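PDB 4U9B: NO-binding heme-dependent sensor protein from Shewanella oneidensis, which binds heme and nitric oxide and probably acts as a gas sensor whose iron-histidine bond breaks on NO binding. Local coordinates for residues A[79-84]-A[108-113]; A[85-90]-A[103-108]; A[161-164]-A[170-173]. All blocks are in the same frame, centred on the assembly; numbering follows the deposited sequence.

Contact 1: residues A[79-84]-A[108-113]. With HEM (protoporphyrin IX containing Fe), chain B.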
loop_
_atom_site.group_PDB
_atom_site.type_symbol
_atom_site.label_atom_id
_atom_site.label_comp_id
_atom_site.label_asym_id
_atom_site.label_seq_id
_atom_site.Cartn_x
_atom_site.Cartn_y
_atom_site.Cartn_z
ATOM N N SER A 79 -5.032 3.689 -11.370
ATOM C CA SER A 79 -6.197 4.248 -12.051
ATOM C C SER A 79 -6.296 5.760 -11.885
ATOM O O SER A 79 -6.668 6.473 -12.819
ATOM C CB SER A 79 -7.477 3.596 -11.528
ATOM O OG SER A 79 -7.642 2.296 -12.065
ATOM N N ARG A 80 -5.970 6.241 -10.691
ATOM C CA ARG A 80 -6.081 7.660 -10.370
ATOM C C ARG A 80 -4.847 8.448 -10.812
ATOM O O ARG A 80 -4.917 9.664 -10.992
ATOM C CB ARG A 80 -6.315 7.839 -8.866
ATOM C CG ARG A 80 -7.682 7.347 -8.387
ATOM C CD ARG A 80 -7.710 7.172 -6.872
ATOM N NE ARG A 80 -9.047 6.886 -6.353
ATOM C CZ ARG A 80 -9.652 5.703 -6.430
ATOM N NH1 ARG A 80 -9.056 4.679 -7.025
ATOM N NH2 ARG A 80 -10.866 5.545 -5.917
ATOM N N HIS A 81 -3.724 7.757 -10.989
ATOM C CA HIS A 81 -2.478 8.401 -11.403
ATOM C C HIS A 81 -1.822 7.642 -12.552
ATOM O O HIS A 81 -0.678 7.202 -12.443
ATOM C CB HIS A 81 -1.509 8.503 -10.221
ATOM C CG HIS A 81 -2.026 9.336 -9.089
ATOM N ND1 HIS A 81 -2.241 10.692 -9.202
ATOM C CD2 HIS A 81 -2.375 9.002 -7.824
ATOM C CE1 HIS A 81 -2.701 11.160 -8.053
ATOM N NE2 HIS A 81 -2.789 10.156 -7.203
ATOM N N THR A 82 -2.548 7.504 -13.656
ATOM C CA THR A 82 -2.078 6.707 -14.783
ATOM C C THR A 82 -0.778 7.253 -15.369
ATOM O O THR A 82 0.083 6.483 -15.796
ATOM C CB THR A 82 -3.136 6.639 -15.898
ATOM O OG1 THR A 82 -3.404 7.960 -16.389
ATOM C CG2 THR A 82 -4.426 6.021 -15.377
ATOM N N ASP A 83 -0.634 8.576 -15.382
ATOM C CA ASP A 83 0.567 9.216 -15.921
ATOM C C ASP A 83 1.826 8.745 -15.200
ATOM O O ASP A 83 2.877 8.577 -15.817
ATOM C CB ASP A 83 0.462 10.742 -15.817
ATOM C CG ASP A 83 -0.177 11.377 -17.043
ATOM O OD1 ASP A 83 -0.862 10.667 -17.807
ATOM O OD2 ASP A 83 0.010 12.597 -17.238
ATOM N N VAL A 84 1.717 8.533 -13.894
ATOM C CA VAL A 84 2.859 8.108 -13.094
ATOM C C VAL A 84 3.259 6.675 -13.437
ATOM O O VAL A 84 4.429 6.396 -13.700
ATOM C CB VAL A 84 2.555 8.213 -11.585
ATOM C CG1 VAL A 84 3.712 7.662 -10.755
ATOM C CG2 VAL A 84 2.275 9.661 -11.207
ATOM N N LYS A 108 4.835 16.066 -5.921
ATOM C CA LYS A 108 4.388 17.084 -6.863
ATOM C C LYS A 108 2.865 17.197 -6.857
ATOM O O LYS A 108 2.315 18.285 -7.025
ATOM C CB LYS A 108 4.885 16.765 -8.277
ATOM C CG LYS A 108 6.347 17.114 -8.514
ATOM C CD LYS A 108 6.926 16.407 -9.743
ATOM C CE LYS A 108 6.122 16.676 -11.006
ATOM N NZ LYS A 108 6.683 15.949 -12.180
ATOM N N LEU A 109 2.191 16.069 -6.647
ATOM C CA LEU A 109 0.733 16.010 -6.757
ATOM C C LEU A 109 0.002 16.213 -5.430
ATOM O O LEU A 109 -1.192 16.523 -5.421
ATOM C CB LEU A 109 0.312 14.669 -7.352
ATOM C CG LEU A 109 0.699 14.406 -8.806
ATOM C CD1 LEU A 109 0.514 12.933 -9.124
ATOM C CD2 LEU A 109 -0.128 15.261 -9.749
ATOM N N TYR A 110 0.711 16.033 -4.320
ATOM C CA TYR A 110 0.099 16.093 -2.992
ATOM C C TYR A 110 0.827 17.075 -2.084
ATOM O O TYR A 110 2.045 17.245 -2.179
ATOM C CB TYR A 110 0.087 14.706 -2.340
ATOM C CG TYR A 110 -0.843 13.718 -3.010
ATOM C CD1 TYR A 110 -0.419 12.955 -4.090
ATOM C CD2 TYR A 110 -2.145 13.548 -2.559
ATOM C CE1 TYR A 110 -1.267 12.053 -4.705
ATOM C CE2 TYR A 110 -2.999 12.648 -3.164
ATOM C CZ TYR A 110 -2.555 11.905 -4.239
ATOM O OH TYR A 110 -3.405 11.011 -4.847
ATOM N N HIS A 111 0.071 17.716 -1.198
ATOM C CA HIS A 111 0.653 18.593 -0.193
ATOM C C HIS A 111 1.110 17.787 1.014
ATOM O O HIS A 111 0.296 17.160 1.698
ATOM C CB HIS A 111 -0.345 19.663 0.245
ATOM C CG HIS A 111 0.206 20.612 1.264
ATOM N ND1 HIS A 111 1.198 21.523 0.971
ATOM C CD2 HIS A 111 -0.084 20.779 2.576
ATOM C CE1 HIS A 111 1.489 22.217 2.057
ATOM N NE2 HIS A 111 0.726 21.785 3.045
ATOM N N GLU A 112 2.417 17.806 1.259
ATOM C CA GLU A 112 3.014 17.173 2.434
ATOM C C GLU A 112 2.529 15.739 2.653
ATOM O O GLU A 112 1.947 15.425 3.693
ATOM C CB GLU A 112 2.729 18.016 3.679
ATOM C CG GLU A 112 3.447 19.356 3.681
ATOM C CD GLU A 112 3.283 20.112 4.987
ATOM O OE1 GLU A 112 2.466 19.682 5.830
ATOM O OE2 GLU A 112 3.975 21.134 5.173
ATOM N N PRO A 113 2.779 14.860 1.675
ATOM C CA PRO A 113 2.402 13.452 1.821
ATOM C C PRO A 113 3.283 12.754 2.846
ATOM O O PRO A 113 4.379 13.241 3.124
ATOM C CB PRO A 113 2.626 12.884 0.419
ATOM C CG PRO A 113 3.734 13.715 -0.133
ATOM C CD PRO A 113 3.539 15.100 0.435
HETATM C CHA HEM B . 1.614 5.312 0.462
HETATM C CHB HEM B . 4.461 1.674 -0.982
HETATM C CHC HEM B . 3.283 2.517 -5.585
HETATM C CHD HEM B . 1.455 6.795 -4.216
HETATM C C1A HEM B . 2.334 4.143 0.461
HETATM C C2A HEM B . 2.436 3.196 1.553
HETATM C C3A HEM B . 3.221 2.194 1.144
HETATM C C4A HEM B . 3.643 2.469 -0.211
HETATM C CMA HEM B . 3.625 0.947 1.949
HETATM C CAA HEM B . 1.760 3.320 2.939
HETATM C CBA HEM B . 2.395 4.445 3.760
HETATM C CGA HEM B . 3.601 3.994 4.556
HETATM O O1A HEM B . 4.179 4.844 5.290
HETATM O O2A HEM B . 3.999 2.802 4.478
HETATM C C1B HEM B . 4.354 1.539 -2.344
HETATM C C2B HEM B . 4.891 0.453 -3.132
HETATM C C3B HEM B . 4.576 0.690 -4.420
HETATM C C4B HEM B . 3.810 1.923 -4.462
HETATM C CMB HEM B . 5.697 -0.706 -2.503
HETATM C CAB HEM B . 4.876 -0.137 -5.693
HETATM C CBB HEM B . 5.193 -1.435 -5.678
HETATM C C1C HEM B . 2.685 3.760 -5.624
HETATM C C2C HEM B . 2.190 4.420 -6.811
HETATM C C3C HEM B . 1.689 5.611 -6.464
HETATM C C4C HEM B . 1.841 5.744 -5.020
HETATM C CMC HEM B . 2.254 3.824 -8.233
HETATM C CAC HEM B . 1.058 6.601 -7.477
HETATM C CBC HEM B . 0.787 7.879 -7.188
HETATM C C1D HEM B . 1.240 6.744 -2.856
HETATM C C2D HEM B . 0.451 7.705 -2.122
HETATM C C3D HEM B . 0.501 7.244 -0.667
HETATM C C4D HEM B . 1.315 6.053 -0.660
HETATM C CMD HEM B . -0.295 8.930 -2.684
HETATM C CAD HEM B . -0.178 7.903 0.545
HETATM C CBD HEM B . 0.756 8.931 1.179
HETATM C CGD HEM B . 0.062 9.547 2.364
HETATM O O1D HEM B . -0.892 8.913 2.878
HETATM O O2D HEM B . 0.458 10.663 2.800
HETATM N NA HEM B . 3.078 3.663 -0.604
HETATM N NB HEM B . 3.700 2.414 -3.180
HETATM N NC HEM B . 2.455 4.599 -4.549
HETATM N ND HEM B . 1.731 5.790 -1.964
HETATM FE FE HEM B . 2.916 4.225 -2.567
#
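His-81 and Tyr-110 meet through their polar ends beside the heme of this H-NOX fold, joining the break between helices 62-80 and 82-85 to the residues that follow helix 98-109. The evidence is one short hydrogen bond: His-81 NE2 lies 2.6 Å from Tyr-110 OH with an angle of 154°, and either group could be the donor. The hydroxyl sits at the edge of the imidazole, in its plane, and NE2 in turn lies at the edge of the phenol ring. The rings are therefore not stacked; they meet rim to rim with their planes at 69°. The bond gives the buried tyrosine hydroxyl a polar partner. His-81 stands where the chain leaves one helix and enters the next. Its CG is anti to the carbonyl carbon (chi1 -62°), which sends the imidazole toward segment 108-113 and lays CD2 3.4 Å from the heme vinyl carbon CBC. The other ring nitrogen, ND1, meets an apolar neighbour, Leu-109 CD1, at 3.6 Å as the two side chains slide past each other in opposite directions. That same methyl is 4.3 Å from Val-84 CG2, a looser apolar contact from within the short helix 82-85. Ile-4 of helix 3-17 touches both His-81 and Tyr-110, so the pair also packs against helix 3-17. Three residues after the tyrosine, Pro-113 C comes within 3.5 Å of propionate oxygen O2D. Over one face of the Tyr-110 ring lies the heme methyl CMD, 3.8 Å from Tyr-110 CE1.

Contact 2: residues A[85-90]-A[103-108]. With HEM (protoporphyrin IX containing Fe), chain B.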
loop_
_atom_site.group_PDB
_atom_site.type_symbol
_atom_site.label_atom_id
_atom_site.label_comp_id
_atom_site.label_asym_id
_atom_site.label_seq_id
_atom_site.Cartn_x
_atom_site.Cartn_y
_atom_site.Cartn_z
ATOM N N VAL A 85 2.286 5.773 -13.433
ATOM C CA VAL A 85 2.556 4.362 -13.680
ATOM C C VAL A 85 3.004 4.132 -15.124
ATOM O O VAL A 85 3.842 3.270 -15.384
ATOM C CB VAL A 85 1.319 3.495 -13.376
ATOM C CG1 VAL A 85 1.606 2.021 -13.645
ATOM C CG2 VAL A 85 0.892 3.682 -11.931
ATOM N N ASP A 86 2.452 4.908 -16.055
ATOM C CA ASP A 86 2.801 4.785 -17.471
ATOM C C ASP A 86 4.279 5.071 -17.740
ATOM O O ASP A 86 4.789 4.767 -18.818
ATOM C CB ASP A 86 1.945 5.730 -18.322
ATOM C CG ASP A 86 0.507 5.260 -18.465
ATOM O OD1 ASP A 86 0.216 4.088 -18.144
ATOM O OD2 ASP A 86 -0.334 6.068 -18.913
ATOM N N LYS A 87 4.962 5.662 -16.768
ATOM C CA LYS A 87 6.382 5.966 -16.912
ATOM C C LYS A 87 7.255 4.712 -16.953
ATOM O O LYS A 87 8.425 4.782 -17.332
ATOM C CB LYS A 87 6.854 6.862 -15.768
ATOM C CG LYS A 87 6.347 8.289 -15.831
ATOM C CD LYS A 87 6.967 9.123 -14.727
ATOM C CE LYS A 87 6.831 10.607 -14.998
ATOM N NZ LYS A 87 7.689 11.393 -14.072
ATOM N N PHE A 88 6.685 3.574 -16.566
ATOM C CA PHE A 88 7.453 2.340 -16.399
ATOM C C PHE A 88 7.061 1.270 -17.410
ATOM O O PHE A 88 5.879 0.975 -17.593
ATOM C CB PHE A 88 7.274 1.809 -14.979
ATOM C CG PHE A 88 7.662 2.797 -13.923
ATOM C CD1 PHE A 88 8.995 3.075 -13.678
ATOM C CD2 PHE A 88 6.695 3.457 -13.183
ATOM C CE1 PHE A 88 9.360 3.988 -12.711
ATOM C CE2 PHE A 88 7.053 4.371 -12.212
ATOM C CZ PHE A 88 8.388 4.637 -11.976
ATOM N N ASP A 89 8.069 0.687 -18.054
ATOM C CA ASP A 89 7.862 -0.319 -19.092
ATOM C C ASP A 89 7.723 -1.730 -18.530
ATOM O O ASP A 89 7.195 -2.619 -19.200
ATOM C CB ASP A 89 9.021 -0.286 -20.092
ATOM C CG ASP A 89 8.970 0.921 -21.008
ATOM O OD1 ASP A 89 7.878 1.229 -21.530
ATOM O OD2 ASP A 89 10.024 1.562 -21.207
ATOM N N ASP A 90 8.203 -1.939 -17.308
ATOM C CA ASP A 90 8.180 -3.267 -16.703
ATOM C C ASP A 90 8.208 -3.206 -15.180
ATOM O O ASP A 90 8.407 -2.142 -14.590
ATOM C CB ASP A 90 9.360 -4.098 -17.215
ATOM C CG ASP A 90 10.688 -3.378 -17.078
ATOM O OD1 ASP A 90 11.024 -2.941 -15.959
ATOM O OD2 ASP A 90 11.399 -3.245 -18.096
ATOM N N HIS A 103 8.177 8.744 -5.515
ATOM C CA HIS A 103 8.303 9.703 -4.417
ATOM C C HIS A 103 8.174 11.132 -4.938
ATOM O O HIS A 103 7.445 11.947 -4.369
ATOM C CB HIS A 103 9.645 9.516 -3.702
ATOM C CG HIS A 103 9.733 10.211 -2.376
ATOM N ND1 HIS A 103 9.385 9.598 -1.193
ATOM C CD2 HIS A 103 10.143 11.460 -2.050
ATOM C CE1 HIS A 103 9.570 10.443 -0.191
ATOM N NE2 HIS A 103 10.027 11.577 -0.684
ATOM N N LEU A 104 8.872 11.419 -6.033
ATOM C CA LEU A 104 8.838 12.744 -6.639
ATOM C C LEU A 104 7.444 13.119 -7.114
ATOM O O LEU A 104 6.940 14.197 -6.794
ATOM C CB LEU A 104 9.806 12.819 -7.825
ATOM C CG LEU A 104 9.790 14.161 -8.564
ATOM C CD1 LEU A 104 10.410 15.239 -7.700
ATOM C CD2 LEU A 104 10.491 14.067 -9.895
ATOM N N GLU A 105 6.833 12.241 -7.902
ATOM C CA GLU A 105 5.546 12.549 -8.512
ATOM C C GLU A 105 4.449 12.695 -7.462
ATOM O O GLU A 105 3.527 13.491 -7.633
ATOM C CB GLU A 105 5.164 11.473 -9.534
ATOM C CG GLU A 105 6.143 11.331 -10.704
ATOM C CD GLU A 105 6.359 12.627 -11.471
ATOM O OE1 GLU A 105 5.452 13.483 -11.477
ATOM O OE2 GLU A 105 7.444 12.787 -12.069
ATOM N N VAL A 106 4.543 11.935 -6.375
ATOM C CA VAL A 106 3.568 12.063 -5.294
ATOM C C VAL A 106 3.732 13.407 -4.594
ATOM O O VAL A 106 2.749 14.046 -4.238
ATOM C CB VAL A 106 3.696 10.923 -4.259
ATOM C CG1 VAL A 106 2.831 11.200 -3.023
ATOM C CG2 VAL A 106 3.297 9.595 -4.887
ATOM N N ASN A 107 4.973 13.836 -4.391
ATOM C CA ASN A 107 5.221 15.110 -3.726
ATOM C C ASN A 107 4.864 16.297 -4.613
ATOM O O ASN A 107 4.615 17.402 -4.120
ATOM C CB ASN A 107 6.680 15.203 -3.280
ATOM C CG ASN A 107 6.899 14.616 -1.899
ATOM O OD1 ASN A 107 6.619 15.261 -0.889
ATOM N ND2 ASN A 107 7.392 13.386 -1.847
ATOM N N LYS A 108 4.835 16.066 -5.921
ATOM C CA LYS A 108 4.388 17.084 -6.863
ATOM C C LYS A 108 2.865 17.197 -6.857
ATOM O O LYS A 108 2.315 18.285 -7.025
ATOM C CB LYS A 108 4.885 16.765 -8.277
ATOM C CG LYS A 108 6.347 17.114 -8.514
ATOM C CD LYS A 108 6.926 16.407 -9.743
ATOM C CE LYS A 108 6.122 16.676 -11.006
ATOM N NZ LYS A 108 6.683 15.949 -12.180
HETATM C CHA HEM B . 1.614 5.312 0.462
HETATM C CHB HEM B . 4.461 1.674 -0.982
HETATM C CHC HEM B . 3.283 2.517 -5.585
HETATM C CHD HEM B . 1.455 6.795 -4.216
HETATM C C1A HEM B . 2.334 4.143 0.461
HETATM C C2A HEM B . 2.436 3.196 1.553
HETATM C C3A HEM B . 3.221 2.194 1.144
HETATM C C4A HEM B . 3.643 2.469 -0.211
HETATM C CMA HEM B . 3.625 0.947 1.949
HETATM C CAA HEM B . 1.760 3.320 2.939
HETATM C CBA HEM B . 2.395 4.445 3.760
HETATM C CGA HEM B . 3.601 3.994 4.556
HETATM O O1A HEM B . 4.179 4.844 5.290
HETATM O O2A HEM B . 3.999 2.802 4.478
HETATM C C1B HEM B . 4.354 1.539 -2.344
HETATM C C2B HEM B . 4.891 0.453 -3.132
HETATM C C3B HEM B . 4.576 0.690 -4.420
HETATM C C4B HEM B . 3.810 1.923 -4.462
HETATM C CMB HEM B . 5.697 -0.706 -2.503
HETATM C CAB HEM B . 4.876 -0.137 -5.693
HETATM C CBB HEM B . 5.193 -1.435 -5.678
HETATM C C1C HEM B . 2.685 3.760 -5.624
HETATM C C2C HEM B . 2.190 4.420 -6.811
HETATM C C3C HEM B . 1.689 5.611 -6.464
HETATM C C4C HEM B . 1.841 5.744 -5.020
HETATM C CMC HEM B . 2.254 3.824 -8.233
HETATM C CAC HEM B . 1.058 6.601 -7.477
HETATM C CBC HEM B . 0.787 7.879 -7.188
HETATM C C1D HEM B . 1.240 6.744 -2.856
HETATM C C2D HEM B . 0.451 7.705 -2.122
HETATM C C3D HEM B . 0.501 7.244 -0.667
HETATM C C4D HEM B . 1.315 6.053 -0.660
HETATM C CMD HEM B . -0.295 8.930 -2.684
HETATM C CAD HEM B . -0.178 7.903 0.545
HETATM C CBD HEM B . 0.756 8.931 1.179
HETATM C CGD HEM B . 0.062 9.547 2.364
HETATM O O1D HEM B . -0.892 8.913 2.878
HETATM O O2D HEM B . 0.458 10.663 2.800
HETATM N NA HEM B . 3.078 3.663 -0.604
HETATM N NB HEM B . 3.700 2.414 -3.180
HETATM N NC HEM B . 2.455 4.599 -4.549
HETATM N ND HEM B . 1.731 5.790 -1.964
HETATM FE FE HEM B . 2.916 4.225 -2.567
#
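Lys-87 reaches Glu-105 with a chain that is extended beyond CG, after a first torsion (chi1 -71°) that sets CG anti to the carbonyl carbon; Glu-105 answers by bending at chi2 (-56°), turning its carboxylate toward the incoming amine. The result is a salt-bridge network that ties the loop after helix 82-85 to helix 98-109, the helix of the H-NOX fold that carries His-103. Lys-87 belongs to a type I turn from Val-85 to Phe-88, and its NZ comes from the opposite direction to within 2.5 Å of Glu-105 OE2. That separation is very short for a salt bridge, so its exact value deserves caution. The second lysine comes from the same helix, one turn on: Lys-108 NZ binds Glu-105 OE1 at 2.8 Å, on the syn side and 19° out of the carboxylate plane. Lys-87 NZ and Lys-108 NZ lie 5.0 Å apart, with the carboxylate joining them, and the pair of lysines probably helps to keep this buried glutamate ionised. Lys-87 and Phe-88 also touch Val-101, one turn earlier on helix 98-109. Two valines face the porphyrin: Val-85 CG2 lies 3.9 Å from methyl CMC, and Val-106 CG2 is 3.4 Å from meso carbon CHD. His-103, an axial iron ligand in another structure of this protein, is detached here, its NE2 10.4 Å from the iron. Its backbone oxygen accepts from Asn-107 N and from Asn-107 ND2, which approach from opposite faces of the carbonyl plane. Asn-107 ND2, 2.9 Å from His-103 O, also lies over one face of the His-103 ring, displaced toward the rim.

Contact 3: residues A[161-164]-A[170-173]. With ZN (zinc ion), chain D.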
loop_
_atom_site.group_PDB
_atom_site.type_symbol
_atom_site.label_atom_id
_atom_site.label_comp_id
_atom_site.label_asym_id
_atom_site.label_seq_id
_atom_site.Cartn_x
_atom_site.Cartn_y
_atom_site.Cartn_z
ATOM N N HIS A 161 10.536 -11.961 3.071
ATOM C CA HIS A 161 10.382 -10.832 3.974
ATOM C C HIS A 161 10.960 -11.255 5.324
ATOM O O HIS A 161 10.238 -11.375 6.314
ATOM C CB HIS A 161 8.896 -10.457 4.050
ATOM C CG HIS A 161 8.598 -9.201 4.810
ATOM N ND1 HIS A 161 7.410 -8.519 4.657
ATOM C CD2 HIS A 161 9.306 -8.519 5.741
ATOM C CE1 HIS A 161 7.403 -7.465 5.454
ATOM N NE2 HIS A 161 8.541 -7.443 6.124
ATOM N N ASP A 162 12.274 -11.485 5.346
ATOM C CA ASP A 162 12.927 -12.181 6.456
ATOM C C ASP A 162 13.510 -11.249 7.520
ATOM O O ASP A 162 13.939 -11.704 8.581
ATOM C CB ASP A 162 14.033 -13.095 5.922
ATOM C CG ASP A 162 13.495 -14.222 5.055
ATOM O OD1 ASP A 162 12.359 -14.683 5.301
ATOM O OD2 ASP A 162 14.208 -14.652 4.126
ATOM N N THR A 163 13.552 -9.956 7.222
ATOM C CA THR A 163 13.786 -8.932 8.234
ATOM C C THR A 163 12.523 -8.091 8.289
ATOM O O THR A 163 12.010 -7.688 7.244
ATOM C CB THR A 163 15.006 -8.046 7.909
ATOM O OG1 THR A 163 16.165 -8.865 7.719
ATOM C CG2 THR A 163 15.270 -7.049 9.037
ATOM N N CYS A 164 12.010 -7.841 9.492
ATOM C CA CYS A 164 10.737 -7.141 9.629
ATOM C C CYS A 164 10.645 -6.316 10.904
ATOM O O CYS A 164 11.060 -6.751 11.978
ATOM C CB CYS A 164 9.580 -8.139 9.586
ATOM S SG CYS A 164 7.950 -7.364 9.555
ATOM N N ASP A 170 14.528 -2.292 12.797
ATOM C CA ASP A 170 14.238 -0.891 12.488
ATOM C C ASP A 170 13.891 -0.710 11.012
ATOM O O ASP A 170 13.738 0.412 10.529
ATOM C CB ASP A 170 15.415 0.013 12.878
ATOM C CG ASP A 170 16.692 -0.294 12.107
ATOM O OD1 ASP A 170 16.656 -1.061 11.124
ATOM O OD2 ASP A 170 17.746 0.257 12.490
ATOM N N HIS A 171 13.761 -1.826 10.302
ATOM C CA HIS A 171 13.426 -1.811 8.885
ATOM C C HIS A 171 12.972 -3.195 8.454
ATOM O O HIS A 171 13.178 -4.176 9.174
ATOM C CB HIS A 171 14.629 -1.379 8.040
ATOM C CG HIS A 171 15.723 -2.400 7.992
ATOM N ND1 HIS A 171 16.669 -2.523 8.985
ATOM C CD2 HIS A 171 16.012 -3.354 7.075
ATOM C CE1 HIS A 171 17.499 -3.505 8.679
ATOM N NE2 HIS A 171 17.121 -4.027 7.527
ATOM N N CYS A 172 12.353 -3.263 7.281
ATOM C CA CYS A 172 12.041 -4.535 6.641
ATOM C C CYS A 172 12.896 -4.693 5.399
ATOM O O CYS A 172 13.274 -3.709 4.764
ATOM C CB CYS A 172 10.566 -4.623 6.257
ATOM S SG CYS A 172 9.420 -4.312 7.602
ATOM N N MET A 173 13.186 -5.942 5.063
ATOM C CA MET A 173 13.900 -6.280 3.842
ATOM C C MET A 173 13.057 -7.252 3.034
ATOM O O MET A 173 12.829 -8.388 3.452
ATOM C CB MET A 173 15.265 -6.888 4.160
ATOM C CG MET A 173 16.139 -7.119 2.938
ATOM S SD MET A 173 16.398 -5.624 1.953
ATOM C CE MET A 173 17.068 -4.521 3.192
HETATM ZN ZN ZN D . 7.974 -6.110 7.679
HETATM O O HOH W 1 14.118 -10.745 3.316
HETATM O O HOH W 2 18.308 -6.484 7.047
#
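His-161, Cys-164 and Cys-172 converge on a zinc ion where strands 156-163 and 172-179 of a beta hairpin meet. The tight part of the contact is this metal site. His-161 NE2 binds zinc at 2.1 Å, Cys-164 SG at 2.3 Å and Cys-172 SG at 2.3 Å, and Cys-139 supplies the fourth ligand. The cysteines take different first torsions: SG is anti to the backbone N in Cys-164 (chi1 -173°) but beside it in Cys-172, which turns both thiolates onto the one metal, the first from the loop after strand 156-163 and the second from the start of strand 172-179. The other imidazole nitrogen, His-161 ND1, is hydrogen-bonded to Glu-143, a second-shell residue that helps to fix the ring's rotation. Next to the metal, Met-173 N donates to Thr-163 O at 3.0 Å.

Farther out the pairing is looser and water enters. One water accepts from Asp-162 N and donates to Met-173 O, the water oxygen and Met-173 O being 2.7 Å apart, bridging strands that do not bond directly at that point. A second water joins Thr-163 OG1, at long range, to His-171 NE2. The His-171 imidazole takes the crowded position between backbone N and carbonyl carbon (chi1 70°), and one face receives Thr-163 CG2 in a CH-pi contact, 4.2 Å from the centroid. His-171 ND1 gives Asp-170 OD1 a nearly straight hydrogen bond of 2.6 Å (175°). With an alanine in place of His-171, the Asp-170 carboxylate would probably lose its ring N-H partner and the Thr-163 methyl the face it packs on.

Strand 156-163 is outermost in the four-stranded antiparallel sheet, while Cys-172 makes backbone hydrogen bonds to Tyr-132 of strand 128-133; helix 139-152 supplies both Cys-139 and Glu-143, so the zinc ties the hairpin to that helix.

In the fold
Contacts 1 and 2 form one continuous region: segments 79-84 and 85-90 follow directly, segments 103-108 and 108-113 share Lys-108 on helix 98-109, and contact 2 is nested inside the loop closed by contact 1. Their centres are 8 Å apart, they pack together through Val-84 CG2 and Glu-105 CB (3.8 Å), and both touch the heme. Contact 3 comes later in the chain, at the hairpin end of the sheet's strands 156-163 and 172-179, its centre 27 Å from that of contact 1 and 25 Å from that of contact 2, with no touch. Heme-side helix packing and the zinc site are thus separate, though Tyr-132, whose OH is hydrogen-bonded to the heme, also makes backbone hydrogen bonds with Cys-172.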